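Local structure of enoyl-CoA hydratase/isomerase family protein (Ruegeria pomeroyi, 3L3S) at residues 210-215 with 240-245; 44-49 with 102-107; 217-222 with 233-238. The protein probably acts as a hydro-lyase of the crotonase superfamily, perhaps on acyl-CoA substrates of fatty acid metabolism. All coordinates share one frame; numbering follows the deposited sequence.

Contact 1 of 3, residues 210-215 with 240-245; sequences QAPLRR and VEHFMD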
loop_
_atom_site.group_PDB
_atom_site.type_symbol
_atom_site.label_atom_id
_atom_site.label_comp_id
_atom_site.label_asym_id
_atom_site.label_seq_id
_atom_site.Cartn_x
_atom_site.Cartn_y
_atom_site.Cartn_z
ATOM N N GLN B 210 14.121 -16.055 20.153
ATOM C CA GLN B 210 14.126 -16.418 18.740
ATOM C C GLN B 210 12.969 -17.174 18.093
ATOM O O GLN B 210 12.521 -16.772 17.018
ATOM C CB GLN B 210 15.460 -17.086 18.387
ATOM C CG GLN B 210 16.698 -16.209 18.644
ATOM C CD GLN B 210 16.688 -14.905 17.856
ATOM O OE1 GLN B 210 16.842 -14.902 16.636
ATOM N NE2 GLN B 210 16.497 -13.794 18.553
ATOM N N ALA B 211 12.463 -18.231 18.733
ATOM C CA ALA B 211 11.365 -19.011 18.148
ATOM C C ALA B 211 10.099 -18.207 17.777
ATOM O O ALA B 211 9.570 -18.410 16.683
ATOM C CB ALA B 211 11.044 -20.267 18.997
ATOM N N PRO B 212 9.627 -17.267 18.648
ATOM C CA PRO B 212 8.434 -16.492 18.281
ATOM C C PRO B 212 8.728 -15.440 17.209
ATOM O O PRO B 212 7.816 -15.011 16.496
ATOM C CB PRO B 212 8.063 -15.795 19.589
ATOM C CG PRO B 212 8.492 -16.717 20.604
ATOM C CD PRO B 212 9.856 -17.113 20.099
ATOM N N LEU B 213 9.999 -15.029 17.123
ATOM C CA LEU B 213 10.473 -14.025 16.164
ATOM C C LEU B 213 10.409 -14.579 14.746
ATOM O O LEU B 213 9.889 -13.916 13.850
ATOM C CB LEU B 213 11.929 -13.642 16.476
ATOM C CG LEU B 213 12.627 -12.316 16.137
ATOM C CD1 LEU B 213 14.119 -12.578 16.123
ATOM C CD2 LEU B 213 12.214 -11.716 14.816
ATOM N N ARG B 214 10.975 -15.770 14.553
ATOM C CA ARG B 214 11.015 -16.426 13.242
ATOM C C ARG B 214 9.651 -16.880 12.780
ATOM O O ARG B 214 9.281 -16.652 11.629
ATOM C CB ARG B 214 11.996 -17.585 13.248
ATOM C CG ARG B 214 13.408 -17.093 13.355
ATOM C CD ARG B 214 14.356 -18.159 13.796
ATOM N NE ARG B 214 15.538 -17.535 14.374
ATOM C CZ ARG B 214 16.600 -18.195 14.811
ATOM N NH1 ARG B 214 16.647 -19.523 14.735
ATOM N NH2 ARG B 214 17.613 -17.519 15.339
ATOM N N ARG B 215 8.883 -17.437 13.717
ATOM C CA ARG B 215 7.525 -17.904 13.453
ATOM C C ARG B 215 6.650 -16.670 13.159
ATOM O O ARG B 215 5.837 -16.684 12.244
ATOM C CB ARG B 215 7.000 -18.665 14.672
ATOM C CG ARG B 215 5.758 -19.502 14.443
ATOM C CD ARG B 215 6.057 -20.865 13.840
ATOM N NE ARG B 215 4.816 -21.549 13.481
ATOM C CZ ARG B 215 4.343 -21.654 12.239
ATOM N NH1 ARG B 215 5.007 -21.126 11.216
ATOM N NH2 ARG B 215 3.189 -22.267 12.021
ATOM N N VAL B 240 -1.120 -18.006 19.787
ATOM C CA VAL B 240 -1.282 -18.889 20.956
ATOM C C VAL B 240 0.083 -19.496 21.299
ATOM O O VAL B 240 0.524 -19.413 22.431
ATOM C CB VAL B 240 -2.332 -20.006 20.664
ATOM C CG1 VAL B 240 -2.348 -21.091 21.748
ATOM C CG2 VAL B 240 -3.706 -19.390 20.514
ATOM N N GLU B 241 0.778 -19.980 20.270
ATOM C CA GLU B 241 2.104 -20.581 20.385
ATOM C C GLU B 241 3.142 -19.625 21.010
ATOM O O GLU B 241 3.995 -20.075 21.768
ATOM C CB GLU B 241 2.555 -21.058 19.001
ATOM C CG GLU B 241 3.894 -21.779 18.941
ATOM C CD GLU B 241 4.708 -21.359 17.725
ATOM O OE1 GLU B 241 4.662 -22.090 16.705
ATOM O OE2 GLU B 241 5.376 -20.291 17.790
ATOM N N HIS B 242 3.020 -18.319 20.741
ATOM C CA HIS B 242 3.933 -17.291 21.282
ATOM C C HIS B 242 3.750 -17.158 22.786
ATOM O O HIS B 242 4.707 -16.912 23.525
ATOM C CB HIS B 242 3.664 -15.903 20.675
ATOM C CG HIS B 242 3.909 -15.805 19.203
ATOM N ND1 HIS B 242 4.722 -16.678 18.512
ATOM C CD2 HIS B 242 3.433 -14.931 18.287
ATOM C CE1 HIS B 242 4.734 -16.346 17.233
ATOM N NE2 HIS B 242 3.959 -15.290 17.071
ATOM N N PHE B 243 2.493 -17.267 23.215
ATOM C CA PHE B 243 2.139 -17.170 24.623
ATOM C C PHE B 243 2.385 -18.474 25.385
ATOM O O PHE B 243 2.353 -18.494 26.612
ATOM C CB PHE B 243 0.700 -16.661 24.782
ATOM C CG PHE B 243 0.588 -15.158 24.770
ATOM C CD1 PHE B 243 0.342 -14.452 25.963
ATOM C CD2 PHE B 243 0.780 -14.428 23.573
ATOM C CE1 PHE B 243 0.296 -13.019 25.974
ATOM C CE2 PHE B 243 0.739 -13.009 23.560
ATOM C CZ PHE B 243 0.496 -12.302 24.764
HETATM N N MSE B 244 2.668 -19.551 24.655
HETATM C CA MSE B 244 2.954 -20.846 25.267
HETATM C C MSE B 244 4.450 -21.150 25.276
HETATM O O MSE B 244 4.893 -22.121 25.900
HETATM C CB MSE B 244 2.162 -21.959 24.562
HETATM C CG MSE B 244 0.649 -21.797 24.681
HETATM SE SE MSE B 244 0.057 -21.776 26.532
HETATM C CE MSE B 244 -0.427 -19.954 26.833
ATOM N N ASP B 245 5.219 -20.267 24.633
ATOM C CA ASP B 245 6.678 -20.371 24.522
ATOM C C ASP B 245 7.335 -20.222 25.907
ATOM O O ASP B 245 6.937 -19.347 26.687
ATOM C CB ASP B 245 7.197 -19.275 23.576
ATOM C CG ASP B 245 8.589 -19.570 23.030
ATOM O OD1 ASP B 245 9.584 -19.293 23.729
ATOM O OD2 ASP B 245 8.682 -20.065 21.888
#
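Ala211 turns its CB to the carboxylate of Asp245, coming within 3.7 Å of OD2. Pro212 makes the largest share of the contact. The ring lies with CG and CD against that same carboxylate oxygen, CG at 3.6 Å from Asp245 OD2, the two side chains arriving from opposite directions; Asp245 OD1 is meanwhile held by Asn209. Round the ring, Pro212 CB sits 3.6 Å from ND1 of His242, and Pro212 O approaches CE1 of that imidazole obliquely at 3.4 Å. NE2 of His242 is bound to Thr149 of the second subunit, which should help to set the rotation of the ring and ties the helix pair to its neighbour. Further along, Arg215 crosses Glu241 at about a right angle. With CG anti to its backbone N (chi1 -165°) and a bend at chi2, it runs CG and CD alongside the carboxylate oxygens, and NE meets Glu241 OE1 at 3.3 Å in the guanidinium plane. This is a salt bridge with a weak, bent hydrogen bond (132°). The helical axes are 9.7 Å apart and run antiparallel at 169°: an antiparallel helical hairpin in the C-terminal helical region of the crotonase fold, packed against another subunit of the trimer.

Contact 2 of 3, residues 44-49 with 102-107; sequences RAMGDD and HCPKPT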
loop_
_atom_site.group_PDB
_atom_site.type_symbol
_atom_site.label_atom_id
_atom_site.label_comp_id
_atom_site.label_asym_id
_atom_site.label_seq_id
_atom_site.Cartn_x
_atom_site.Cartn_y
_atom_site.Cartn_z
ATOM N N ARG B 44 23.119 -21.564 4.250
ATOM C CA ARG B 44 23.881 -21.943 5.434
ATOM C C ARG B 44 23.424 -21.161 6.654
ATOM O O ARG B 44 23.387 -21.705 7.752
ATOM C CB ARG B 44 25.385 -21.735 5.206
ATOM C CG ARG B 44 26.008 -22.710 4.200
ATOM C CD ARG B 44 27.521 -22.528 4.038
ATOM N NE ARG B 44 27.890 -21.275 3.372
ATOM C CZ ARG B 44 28.659 -20.328 3.908
ATOM N NH1 ARG B 44 29.164 -20.468 5.135
ATOM N NH2 ARG B 44 28.909 -19.226 3.220
ATOM N N ALA B 45 23.030 -19.906 6.447
ATOM C CA ALA B 45 22.562 -19.029 7.524
ATOM C C ALA B 45 21.204 -19.453 8.067
ATOM O O ALA B 45 20.976 -19.421 9.280
ATOM C CB ALA B 45 22.500 -17.596 7.048
HETATM N N MSE B 46 20.318 -19.875 7.163
HETATM C CA MSE B 46 18.973 -20.326 7.525
HETATM C C MSE B 46 18.973 -21.678 8.234
HETATM O O MSE B 46 17.986 -22.037 8.887
HETATM C CB MSE B 46 18.069 -20.361 6.292
HETATM C CG MSE B 46 17.467 -19.013 5.970
HETATM SE SE MSE B 46 16.752 -18.797 4.161
HETATM C CE MSE B 46 15.541 -20.333 4.042
ATOM N N GLY B 47 20.099 -22.388 8.131
ATOM C CA GLY B 47 20.252 -23.688 8.762
ATOM C C GLY B 47 21.160 -23.678 9.981
ATOM O O GLY B 47 21.295 -24.698 10.658
ATOM N N ASP B 48 21.741 -22.518 10.285
ATOM C CA ASP B 48 22.659 -22.340 11.416
ATOM C C ASP B 48 21.952 -21.652 12.599
ATOM O O ASP B 48 21.522 -20.504 12.492
ATOM C CB ASP B 48 23.868 -21.508 10.945
ATOM C CG ASP B 48 25.088 -21.621 11.857
ATOM O OD1 ASP B 48 24.959 -22.030 13.035
ATOM O OD2 ASP B 48 26.194 -21.265 11.382
ATOM N N ASP B 49 21.902 -22.348 13.738
ATOM C CA ASP B 49 21.269 -21.857 14.971
ATOM C C ASP B 49 22.008 -20.666 15.581
ATOM O O ASP B 49 21.431 -19.916 16.374
ATOM C CB ASP B 49 21.196 -22.974 16.022
ATOM C CG ASP B 49 20.102 -23.996 15.742
ATOM O OD1 ASP B 49 19.929 -24.413 14.575
ATOM O OD2 ASP B 49 19.428 -24.409 16.713
ATOM N N HIS B 102 11.507 -14.370 1.732
ATOM C CA HIS B 102 10.755 -15.370 2.510
ATOM C C HIS B 102 11.597 -15.994 3.643
ATOM O O HIS B 102 11.181 -16.980 4.264
ATOM C CB HIS B 102 10.216 -16.496 1.608
ATOM C CG HIS B 102 9.015 -16.122 0.784
ATOM N ND1 HIS B 102 8.367 -14.909 0.893
ATOM C CD2 HIS B 102 8.353 -16.812 -0.176
ATOM C CE1 HIS B 102 7.362 -14.868 0.035
ATOM N NE2 HIS B 102 7.333 -16.010 -0.627
ATOM N N CYS B 103 12.767 -15.412 3.913
ATOM C CA CYS B 103 13.676 -15.886 4.963
ATOM C C CYS B 103 13.099 -15.587 6.352
ATOM O O CYS B 103 12.841 -14.431 6.670
ATOM C CB CYS B 103 15.049 -15.221 4.808
ATOM S SG CYS B 103 16.296 -15.674 6.044
ATOM N N PRO B 104 12.880 -16.632 7.187
ATOM C CA PRO B 104 12.331 -16.509 8.548
ATOM C C PRO B 104 13.136 -15.593 9.471
ATOM O O PRO B 104 12.566 -14.965 10.356
ATOM C CB PRO B 104 12.360 -17.945 9.058
ATOM C CG PRO B 104 12.188 -18.738 7.828
ATOM C CD PRO B 104 13.110 -18.054 6.873
ATOM N N LYS B 105 14.453 -15.537 9.252
ATOM C CA LYS B 105 15.373 -14.701 10.034
ATOM C C LYS B 105 15.437 -13.291 9.436
ATOM O O LYS B 105 15.432 -13.150 8.211
ATOM C CB LYS B 105 16.766 -15.345 10.071
ATOM C CG LYS B 105 16.763 -16.641 10.849
ATOM C CD LYS B 105 18.060 -17.389 10.805
ATOM C CE LYS B 105 17.811 -18.831 11.246
ATOM N NZ LYS B 105 19.072 -19.586 11.412
ATOM N N PRO B 106 15.451 -12.234 10.283
ATOM C CA PRO B 106 15.508 -10.838 9.809
ATOM C C PRO B 106 16.695 -10.494 8.926
ATOM O O PRO B 106 17.822 -10.893 9.205
ATOM C CB PRO B 106 15.559 -10.032 11.102
ATOM C CG PRO B 106 14.824 -10.871 12.060
ATOM C CD PRO B 106 15.343 -12.258 11.755
ATOM N N THR B 107 16.401 -9.835 7.811
ATOM C CA THR B 107 17.414 -9.405 6.849
ATOM C C THR B 107 17.418 -7.871 6.775
ATOM O O THR B 107 16.371 -7.240 6.623
ATOM C CB THR B 107 17.174 -10.031 5.464
ATOM O OG1 THR B 107 15.895 -9.619 4.971
ATOM C CG2 THR B 107 17.204 -11.576 5.552
#
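Lys105 NZ reaches across to the end of helix 32-45 and donates a hydrogen bond to Ala45 O at 2.9 Å. It meets this carbonyl in its plane, at a C=O...N angle of 149°. Asp48 O lies 2.8 Å from the same Lys105 NZ, and Val51 O, just beyond the segment, also accepts a hydrogen bond from it, so the ammonium sits among backbone oxygens where the helix gives way to the loop leading to strand 53-58. The chain gets there by staying extended beyond CG, and its CE passes within 3.8 Å of Ala45 O on the way. The carboxylates of Asp48 and Asp49 stay several ångströms from the ammonium, and Asp48 OD1 instead accepts a bond from the backbone N of His50; their charge may still favour a protonated lysine.

The contact joins the turn after helix 32-45, on its way to strand 53-58, to the loop that runs from helix 84-101 into strand 107-111, the neighbouring parallel strand in the main sheet of the crotonase fold.

Beside the lysine the contact turns apolar. Selenomethionine Met46 lies over Cys103, its CG 3.5 Å from Cys103 SG and its SE 3.7 Å from that sulfur. Cys103 presents the sulfur by holding SG anti to its backbone N (chi1 179°). The Met46 chain bends at chi3, leaving its terminal CE 4.4 Å from CD of Pro104, a looser touch. Helix 210-223 covers another side of the loop, with Arg214 against Lys105 and Glu218 against Pro104.

Contact 3 of 3, residues 217-222 with 233-238; sequences LETLNR and ALATPV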
loop_
_atom_site.group_PDB
_atom_site.type_symbol
_atom_site.label_atom_id
_atom_site.label_comp_id
_atom_site.label_asym_id
_atom_site.label_seq_id
_atom_site.Cartn_x
_atom_site.Cartn_y
_atom_site.Cartn_z
ATOM N N LEU B 217 7.691 -13.638 11.943
ATOM C CA LEU B 217 8.083 -13.018 10.679
ATOM C C LEU B 217 7.543 -13.828 9.511
ATOM O O LEU B 217 7.031 -13.261 8.546
ATOM C CB LEU B 217 9.608 -12.938 10.547
ATOM C CG LEU B 217 10.269 -11.629 10.082
ATOM C CD1 LEU B 217 11.711 -11.927 9.785
ATOM C CD2 LEU B 217 9.625 -10.972 8.853
ATOM N N GLU B 218 7.645 -15.151 9.621
ATOM C CA GLU B 218 7.181 -16.074 8.590
ATOM C C GLU B 218 5.678 -15.945 8.378
ATOM O O GLU B 218 5.219 -15.810 7.241
ATOM C CB GLU B 218 7.556 -17.509 8.954
ATOM C CG GLU B 218 7.379 -18.519 7.837
ATOM C CD GLU B 218 8.188 -19.776 8.069
ATOM O OE1 GLU B 218 8.046 -20.392 9.152
ATOM O OE2 GLU B 218 8.984 -20.134 7.174
ATOM N N THR B 219 4.943 -15.869 9.485
ATOM C CA THR B 219 3.487 -15.729 9.470
ATOM C C THR B 219 3.072 -14.384 8.853
ATOM O O THR B 219 2.121 -14.345 8.069
ATOM C CB THR B 219 2.924 -15.889 10.899
ATOM O OG1 THR B 219 3.307 -17.172 11.410
ATOM C CG2 THR B 219 1.419 -15.790 10.928
ATOM N N LEU B 220 3.838 -13.323 9.146
ATOM C CA LEU B 220 3.575 -11.970 8.620
ATOM C C LEU B 220 3.669 -11.919 7.094
ATOM O O LEU B 220 2.783 -11.376 6.434
ATOM C CB LEU B 220 4.514 -10.934 9.270
ATOM C CG LEU B 220 4.640 -9.474 8.787
ATOM C CD1 LEU B 220 3.294 -8.724 8.810
ATOM C CD2 LEU B 220 5.672 -8.753 9.651
ATOM N N ASN B 221 4.717 -12.540 6.555
ATOM C CA ASN B 221 4.962 -12.603 5.118
ATOM C C ASN B 221 3.880 -13.398 4.399
ATOM O O ASN B 221 3.389 -12.975 3.346
ATOM C CB ASN B 221 6.336 -13.225 4.828
ATOM C CG ASN B 221 7.487 -12.331 5.249
ATOM O OD1 ASN B 221 7.393 -11.097 5.184
ATOM N ND2 ASN B 221 8.582 -12.948 5.691
ATOM N N ARG B 222 3.489 -14.520 5.000
ATOM C CA ARG B 222 2.464 -15.394 4.448
ATOM C C ARG B 222 1.064 -14.786 4.417
ATOM O O ARG B 222 0.365 -14.897 3.406
ATOM C CB ARG B 222 2.435 -16.715 5.207
ATOM C CG ARG B 222 3.596 -17.635 4.896
ATOM C CD ARG B 222 3.582 -18.872 5.780
ATOM N NE ARG B 222 4.393 -19.952 5.208
ATOM C CZ ARG B 222 4.920 -20.961 5.900
ATOM N NH1 ARG B 222 4.742 -21.057 7.215
ATOM N NH2 ARG B 222 5.595 -21.907 5.264
ATOM N N ALA B 233 -6.970 -16.840 10.292
ATOM C CA ALA B 233 -7.018 -18.298 10.481
ATOM C C ALA B 233 -5.599 -18.846 10.643
ATOM O O ALA B 233 -5.364 -19.764 11.434
ATOM C CB ALA B 233 -7.697 -18.969 9.308
ATOM N N LEU B 234 -4.656 -18.242 9.917
ATOM C CA LEU B 234 -3.261 -18.644 9.989
ATOM C C LEU B 234 -2.608 -18.076 11.239
ATOM O O LEU B 234 -2.034 -18.815 12.047
ATOM C CB LEU B 234 -2.497 -18.165 8.757
ATOM C CG LEU B 234 -1.007 -18.518 8.696
ATOM C CD1 LEU B 234 -0.818 -19.954 8.272
ATOM C CD2 LEU B 234 -0.302 -17.591 7.728
ATOM N N ALA B 235 -2.784 -16.769 11.406
ATOM C CA ALA B 235 -2.198 -16.014 12.498
ATOM C C ALA B 235 -2.588 -16.343 13.941
ATOM O O ALA B 235 -1.713 -16.358 14.807
ATOM C CB ALA B 235 -2.363 -14.537 12.233
ATOM N N THR B 236 -3.869 -16.632 14.194
ATOM C CA THR B 236 -4.345 -16.921 15.555
ATOM C C THR B 236 -3.653 -18.076 16.298
ATOM O O THR B 236 -3.252 -17.871 17.449
ATOM C CB THR B 236 -5.906 -16.978 15.640
ATOM O OG1 THR B 236 -6.444 -15.764 15.114
ATOM C CG2 THR B 236 -6.384 -17.157 17.066
ATOM N N PRO B 237 -3.489 -19.279 15.673
ATOM C CA PRO B 237 -2.810 -20.357 16.414
ATOM C C PRO B 237 -1.331 -20.022 16.632
ATOM O O PRO B 237 -0.737 -20.416 17.643
ATOM C CB PRO B 237 -2.972 -21.565 15.494
ATOM C CG PRO B 237 -4.232 -21.294 14.808
ATOM C CD PRO B 237 -4.082 -19.845 14.444
ATOM N N VAL B 238 -0.778 -19.211 15.725
ATOM C CA VAL B 238 0.617 -18.776 15.817
ATOM C C VAL B 238 0.779 -17.834 17.022
ATOM O O VAL B 238 1.805 -17.884 17.710
ATOM C CB VAL B 238 1.101 -18.133 14.485
ATOM C CG1 VAL B 238 2.506 -17.586 14.604
ATOM C CG2 VAL B 238 1.074 -19.157 13.366
#
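Thr219 overlaps Val238, the two side chains meeting tip to tip, with Thr219 OG1 3.3 Å from Val238 CG1 and 3.6 Å from Val238 CG2. They sit between the two antiparallel helices of the C-terminal hairpin of this crotonase-fold chain, whose axes here lie 10.0 Å apart at 169°. The hydroxyl gets its polar partner from its own helix, bonding to Arg215 O one turn back, so the isopropyl group of Val238 covers a hydroxyl that already has a polar partner. With CG2 anti to the backbone N, the threonine methyl points across to the other helix and rests 3.9 Å from Ala235 CA. The same CG2 slides past Leu234, coming from the opposite direction, at 4.1 Å from its CD2. A glycine in place of Thr219 would probably open a gap facing Val238 and Ala235 and leave the Arg215 carbonyl without its hydroxyl partner. Thr149 of the second subunit packs on both Thr219 and Ala235, so a neighbouring chain covers one side of this seam. Toward the exposed margin, Arg222 brings only the root of its side chain to the other helix: its CB lies 3.8 Å from CD2 of Leu234.

Contacts 1 and 3 are two stations along one helical hairpin, both formed by helices 210-223 and 228-244 with centres about 11 Å apart; contact 3 is nested inside the loop that contact 1 closes. Contact 2 comes earlier in the chain and closes before either opens, its centre about 16 Å from contact 1 and about 17 Å from contact 3. Helix 210-223 joins all three: Leu213 and Leu217 lean on Pro106, while Arg214 lies against Lys105. Helix 228-244 lies on the far side of helix 210-223 from that loop. As both hairpin contacts also touch the second subunit, the hairpin links the sheet-bearing body of one chain to its trimer neighbour.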